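Enoyl-CoA hydratase/isomerase (Mycobacterium abscessus, PDB 3QXZ) probably catalyses the reversible hydration of enoyl-CoA thioesters or the shift of their double bond. Local coordinates at residues I110-G113 against M114-A117; L216-A219 against Q220-G223; D245-E248 against G249-F253. All blocks are in the same frame, centred on the assembly; numbering follows the deposited sequence.

In the fold
All three contacts are single turns or so within a helix, at different depths in the fold. Contact 1 is core: it starts helix 112-117 right after strand 108-110, and no other chain touches it. Contact 2 closes helix 206-222 and is partly buried, with both other subunits nearby. Contact 3 lies on helix 245-255, its centre about 29 Å from the centre of the chain, yet most of it is buried, partly against the second subunit. The chemistry changes with place. Contact 1 relies on backbone bonds and aliphatic packing. Contact 2 adds a threonine hydroxyl and a bridging water. Contact 3 carries a salt bridge and a proline kink.

Contact 1 of 3, residues I110-G113 against M114-A117; sequences IGIG and MTLA
The carbonyl oxygen of G111 receives two backbone N-H groups at the start of helix 112-117. The T115 N-H makes the good bond, 2.9 Å from T115 N to G111 O and nearly straight at 162°. The M114 N-H also points to this oxygen, but its bond is bent and weak. G111 is the N-cap residue, and its positive phi suits a glycine. The next turn is closed by L116 N to I112 O at 2.9 Å. A117 N reaches G113 O only weakly, at 3.4 Å.

Side chains follow the same spacing. I112 and L116 lie side by side and point the same way, with I112 CG1 3.8 Å from L116 CG. I112 CG1 can lie there because it is turned opposite the backbone N (chi1 -161°). T115 crosses I112 at about a right angle. Its OG1 comes within 3.3 Å of I112 CA, while its polar partner is the carboxylate of D143. On the other branch, T115 CG2 rests 3.5 Å from G111 O.

In crotonase relatives, the start of this helix supplies one N-H of the oxyanion hole. The turn at G111 and I112 is consistent with that role here. A bound 1,2-ethanediol, probably from the crystallisation liquor, lies about 4 Å from the I112 side chain.

F31 from a loop touches both I112 and L116. On the other flank M114 packs on Y131 of strand 131-132. The helix follows directly on strand 108-110, which runs parallel to that strand.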
loop_
_atom_site.group_PDB
_atom_site.type_symbol
_atom_site.label_atom_id
_atom_site.label_comp_id
_atom_site.label_asym_id
_atom_site.label_seq_id
_atom_site.Cartn_x
_atom_site.Cartn_y
_atom_site.Cartn_z
ATOM N N ILE A 110 11.038 19.570 0.744
ATOM C CA ILE A 110 11.183 19.515 -0.717
ATOM C C ILE A 110 12.378 18.641 -1.095
ATOM O O ILE A 110 13.444 18.746 -0.477
ATOM C CB ILE A 110 11.399 20.949 -1.310
ATOM C CG1 ILE A 110 10.257 21.908 -0.912
ATOM C CG2 ILE A 110 11.624 20.905 -2.824
ATOM C CD1 ILE A 110 8.952 21.587 -1.508
ATOM N N GLY A 111 12.204 17.778 -2.096
ATOM C CA GLY A 111 13.322 16.989 -2.621
ATOM C C GLY A 111 13.854 16.043 -1.565
ATOM O O GLY A 111 13.073 15.271 -0.981
ATOM N N ILE A 112 15.160 16.079 -1.307
ATOM C CA ILE A 112 15.725 15.229 -0.264
ATOM C C ILE A 112 15.182 15.591 1.137
ATOM O O ILE A 112 15.176 14.745 2.049
ATOM C CB ILE A 112 17.280 15.142 -0.329
ATOM C CG1 ILE A 112 17.761 13.893 0.461
ATOM C CG2 ILE A 112 17.918 16.509 0.035
ATOM C CD1 ILE A 112 19.052 13.314 -0.016
ATOM N N GLY A 113 14.682 16.818 1.308
ATOM C CA GLY A 113 13.975 17.146 2.552
ATOM C C GLY A 113 12.775 16.233 2.770
ATOM O O GLY A 113 12.515 15.786 3.900
ATOM N N MET A 114 12.037 15.971 1.689
ATOM C CA MET A 114 10.928 15.041 1.777
ATOM C C MET A 114 11.389 13.576 1.777
ATOM O O MET A 114 10.877 12.767 2.564
ATOM C CB MET A 114 9.921 15.282 0.655
ATOM C CG MET A 114 8.767 14.261 0.621
ATOM S SD MET A 114 7.794 14.105 2.151
ATOM C CE MET A 114 6.950 15.669 2.048
ATOM N N THR A 115 12.337 13.214 0.908
ATOM C CA THR A 115 12.700 11.782 0.844
ATOM C C THR A 115 13.357 11.295 2.139
ATOM O O THR A 115 13.107 10.162 2.534
ATOM C CB THR A 115 13.526 11.424 -0.397
ATOM O OG1 THR A 115 14.788 12.085 -0.296
ATOM C CG2 THR A 115 12.823 11.852 -1.689
ATOM N N LEU A 116 14.119 12.151 2.824
ATOM C CA LEU A 116 14.608 11.792 4.165
ATOM C C LEU A 116 13.481 11.700 5.192
ATOM O O LEU A 116 13.540 10.862 6.105
ATOM C CB LEU A 116 15.693 12.738 4.670
ATOM C CG LEU A 116 16.983 12.566 3.905
ATOM C CD1 LEU A 116 17.912 13.657 4.319
ATOM C CD2 LEU A 116 17.632 11.192 4.092
ATOM N N ALA A 117 12.467 12.549 5.083
ATOM C CA ALA A 117 11.317 12.438 5.990
ATOM C C ALA A 117 10.583 11.118 5.800
ATOM O O ALA A 117 10.024 10.565 6.771
ATOM C CB ALA A 117 10.373 13.610 5.801
#

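Contact 2 of 3, residues L216-A219 against Q220-G223; sequences LWDA and QMTG
T222 holds the carbonyl oxygen of D218 twice, near the end of helix 206-222. Its backbone N lies 3.0 Å from D218 O, and its hydroxyl OG1 lies 2.8 Å from D218 O. The two donors come from opposite faces of the carbonyl plane. The hydroxyl reaches back because chi1 of 63° sets it between the backbone N and the carbonyl carbon.

The tight part is one residue earlier, at W217 and M221. M221 N bonds to W217 O at 2.8 Å. M221 CG packs beside the same oxygen, 3.2 Å from W217 O. The sulphur turns back along the helix, with M221 SD 4.4 Å from W217 CB. The W217 indole meets F95, and its NE1 bonds to D121.

In crotonase-fold enzymes such C-terminal helices take part in trimer contacts. Here W217 packs on T156 of the second subunit, and M221 on A226 of the third subunit.

A water bridges the L216 and Q220 flank, where Q220 also packs on P151 of the second subunit. This water donates to L216 O at 2.8 Å and accepts from Q220 NE2 at 3.0 Å. Q220 bends at chi2 (-67°), and its CG passes 3.4 Å from L216 O. The direct bond from Q220 N to L216 O is weak. The loose side faces solvent: T222 and G223 are exposed, and G223 leaves the helix with a positive phi of 68°.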
loop_
_atom_site.group_PDB
_atom_site.type_symbol
_atom_site.label_atom_id
_atom_site.label_comp_id
_atom_site.label_asym_id
_atom_site.label_seq_id
_atom_site.Cartn_x
_atom_site.Cartn_y
_atom_site.Cartn_z
ATOM N N LEU A 216 8.792 -5.283 11.365
ATOM C CA LEU A 216 8.062 -4.567 10.326
ATOM C C LEU A 216 8.998 -4.193 9.163
ATOM O O LEU A 216 8.712 -4.492 7.992
ATOM C CB LEU A 216 7.378 -3.325 10.913
ATOM C CG LEU A 216 6.629 -2.425 9.932
ATOM C CD1 LEU A 216 5.349 -3.025 9.477
ATOM C CD2 LEU A 216 6.367 -1.072 10.617
ATOM N N TRP A 217 10.115 -3.561 9.500
ATOM C CA TRP A 217 10.997 -3.052 8.468
ATOM C C TRP A 217 11.915 -4.119 7.879
ATOM O O TRP A 217 12.127 -4.104 6.657
ATOM C CB TRP A 217 11.784 -1.851 8.976
ATOM C CG TRP A 217 10.971 -0.606 9.080
ATOM C CD1 TRP A 217 10.604 0.069 10.218
ATOM C CD2 TRP A 217 10.425 0.125 7.981
ATOM N NE1 TRP A 217 9.851 1.182 9.888
ATOM C CE2 TRP A 217 9.739 1.242 8.519
ATOM C CE3 TRP A 217 10.458 -0.049 6.579
ATOM C CZ2 TRP A 217 9.107 2.185 7.714
ATOM C CZ3 TRP A 217 9.825 0.897 5.779
ATOM C CH2 TRP A 217 9.136 1.990 6.352
ATOM N N ASP A 218 12.472 -5.032 8.688
ATOM C CA ASP A 218 13.301 -6.105 8.094
ATOM C C ASP A 218 12.512 -6.883 7.072
ATOM O O ASP A 218 13.046 -7.250 6.023
ATOM C CB ASP A 218 13.826 -7.110 9.123
ATOM C CG ASP A 218 14.956 -6.565 10.003
ATOM O OD1 ASP A 218 15.549 -5.495 9.718
ATOM O OD2 ASP A 218 15.251 -7.248 10.986
ATOM N N ALA A 219 11.235 -7.133 7.366
ATOM C CA ALA A 219 10.404 -7.901 6.446
ATOM C C ALA A 219 10.258 -7.173 5.104
ATOM O O ALA A 219 10.336 -7.793 4.042
ATOM C CB ALA A 219 9.043 -8.235 7.092
ATOM N N GLN A 220 10.091 -5.845 5.163
ATOM C CA GLN A 220 10.035 -5.027 3.943
ATOM C C GLN A 220 11.375 -4.991 3.230
ATOM O O GLN A 220 11.429 -5.164 2.005
ATOM C CB GLN A 220 9.576 -3.590 4.262
ATOM C CG GLN A 220 8.184 -3.463 4.828
ATOM C CD GLN A 220 7.139 -3.841 3.833
ATOM O OE1 GLN A 220 7.243 -3.498 2.648
ATOM N NE2 GLN A 220 6.084 -4.513 4.288
ATOM N N MET A 221 12.453 -4.768 3.971
ATOM C CA MET A 221 13.782 -4.602 3.378
ATOM C C MET A 221 14.286 -5.840 2.649
ATOM O O MET A 221 14.972 -5.730 1.616
ATOM C CB MET A 221 14.800 -4.240 4.461
ATOM C CG MET A 221 14.596 -2.827 5.028
ATOM S SD MET A 221 15.429 -2.610 6.619
ATOM C CE MET A 221 17.128 -2.704 6.101
ATOM N N THR A 222 13.949 -7.012 3.176
ATOM C CA THR A 222 14.492 -8.271 2.684
ATOM C C THR A 222 13.449 -9.114 1.959
ATOM O O THR A 222 13.787 -10.205 1.485
ATOM C CB THR A 222 15.103 -9.131 3.817
ATOM O OG1 THR A 222 14.078 -9.498 4.749
ATOM C CG2 THR A 222 16.232 -8.397 4.535
ATOM N N GLY A 223 12.193 -8.666 1.889
ATOM C CA GLY A 223 11.157 -9.446 1.186
ATOM C C GLY A 223 10.820 -10.749 1.899
ATOM O O GLY A 223 10.678 -11.787 1.260
HETATM O O HOH W 1 6.400 -5.683 7.064
#

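Contact 3 of 3, residues D245-E248 against G249-F253; sequences DAAE and GPRAF
R251 folds its side chain back over the preceding turn of helix 245-255, onto A247 and E248. Its CB starts 3.3 Å from A247 O, the oxygen that also accepts the backbone N-H of R251. CG and CD first run out in an extended line. The chain then bends at chi3 (-44°) and turns the head group back. CD stays about 4.0 Å from E248 OE1. At CZ the guanidinium passes with one face over A247 O, which sits off towards the rim of the group. NH1 comes close to the methyl of A247, 3.2 Å from A247 CB. The other nitrogen ends at the carboxylate, with R251 NH2 3.0 Å from E248 OE1. This is a salt bridge, but its hydrogen bond is weak and bent, at 133°. The carboxylate and guanidinium planes are 36° apart.

E248 is buried, and its carboxylate has further partners. Its OE2 pairs with R257 and accepts the backbone N-H of R260. These partners would stabilise its negative charge and probably fix the rotation of the carboxylate. The A252 methyl sits by the same group, 3.9 Å from E248 OE2.

P250 interrupts the regular bonding. It has no N-H to give A246 O, and its ring carbon CD lies 3.1 Å from A246 O instead. The helix is kinked here. Bonding continues around the proline, from G249 N to D245 O and from A252 N to E248 O at 2.8 Å.

D245 receives the backbone N-H groups of A262 and G263, tying the C-terminal tail to the start of the helix. On another side F253 meets F138 of the second subunit edge-to-face. Packing of such a C-terminal helix on a neighbouring subunit is consistent with the oligomers of the crotonase family.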
loop_
_atom_site.group_PDB
_atom_site.type_symbol
_atom_site.label_atom_id
_atom_site.label_comp_id
_atom_site.label_asym_id
_atom_site.label_seq_id
_atom_site.Cartn_x
_atom_site.Cartn_y
_atom_site.Cartn_z
ATOM N N ASP A 245 9.062 -7.588 31.647
ATOM C CA ASP A 245 8.200 -6.518 31.113
ATOM C C ASP A 245 6.843 -7.065 30.613
ATOM O O ASP A 245 5.838 -6.362 30.673
ATOM C CB ASP A 245 8.890 -5.699 30.020
ATOM C CG ASP A 245 9.882 -4.696 30.581
ATOM O OD1 ASP A 245 9.979 -4.558 31.832
ATOM O OD2 ASP A 245 10.547 -3.994 29.796
ATOM N N ALA A 246 6.806 -8.326 30.180
ATOM C CA ALA A 246 5.556 -8.932 29.723
ATOM C C ALA A 246 4.560 -9.147 30.857
ATOM O O ALA A 246 3.346 -9.216 30.621
ATOM C CB ALA A 246 5.811 -10.239 28.955
ATOM N N ALA A 247 5.078 -9.252 32.081
ATOM C CA ALA A 247 4.193 -9.342 33.248
ATOM C C ALA A 247 3.881 -7.959 33.801
ATOM O O ALA A 247 2.769 -7.725 34.299
ATOM C CB ALA A 247 4.817 -10.213 34.309
ATOM N N GLU A 248 4.845 -7.051 33.707
ATOM C CA GLU A 248 4.681 -5.691 34.219
ATOM C C GLU A 248 3.606 -4.870 33.485
ATOM O O GLU A 248 2.877 -4.086 34.087
ATOM C CB GLU A 248 6.023 -4.949 34.200
ATOM C CG GLU A 248 5.973 -3.455 34.600
ATOM C CD GLU A 248 5.477 -3.166 36.036
ATOM O OE1 GLU A 248 5.131 -4.077 36.823
ATOM O OE2 GLU A 248 5.403 -1.969 36.344
ATOM N N GLY A 249 3.511 -5.022 32.169
ATOM C CA GLY A 249 2.493 -4.291 31.423
ATOM C C GLY A 249 1.082 -4.530 31.950
ATOM O O GLY A 249 0.374 -3.572 32.307
ATOM N N PRO A 250 0.641 -5.803 31.973
ATOM C CA PRO A 250 -0.684 -6.098 32.549
ATOM C C PRO A 250 -0.782 -5.762 34.039
ATOM O O PRO A 250 -1.814 -5.225 34.462
ATOM C CB PRO A 250 -0.848 -7.608 32.319
ATOM C CG PRO A 250 0.065 -7.886 31.089
ATOM C CD PRO A 250 1.253 -6.996 31.362
ATOM N N ARG A 251 0.263 -6.043 34.805
ATOM C CA ARG A 251 0.202 -5.756 36.258
ATOM C C ARG A 251 -0.011 -4.264 36.517
ATOM O O ARG A 251 -0.842 -3.892 37.352
ATOM C CB ARG A 251 1.467 -6.222 36.950
ATOM C CG ARG A 251 1.506 -5.914 38.441
ATOM C CD ARG A 251 2.805 -6.385 39.051
ATOM N NE ARG A 251 3.117 -7.710 38.541
ATOM C CZ ARG A 251 4.149 -7.983 37.751
ATOM N NH1 ARG A 251 4.324 -9.221 37.323
ATOM N NH2 ARG A 251 5.011 -7.028 37.409
ATOM N N ALA A 252 0.727 -3.408 35.815
ATOM C CA ALA A 252 0.599 -1.975 36.003
ATOM C C ALA A 252 -0.770 -1.490 35.568
ATOM O O ALA A 252 -1.409 -0.693 36.267
ATOM C CB ALA A 252 1.717 -1.230 35.284
ATOM N N PHE A 253 -1.266 -2.038 34.461
ATOM C CA PHE A 253 -2.607 -1.692 33.973
ATOM C C PHE A 253 -3.702 -2.029 35.001
ATOM O O PHE A 253 -4.546 -1.181 35.300
ATOM C CB PHE A 253 -2.846 -2.417 32.640
ATOM C CG PHE A 253 -4.190 -2.156 32.026
ATOM C CD1 PHE A 253 -4.381 -1.070 31.175
ATOM C CD2 PHE A 253 -5.261 -3.001 32.290
ATOM C CE1 PHE A 253 -5.638 -0.831 30.593
ATOM C CE2 PHE A 253 -6.515 -2.776 31.709
ATOM C CZ PHE A 253 -6.694 -1.690 30.861
#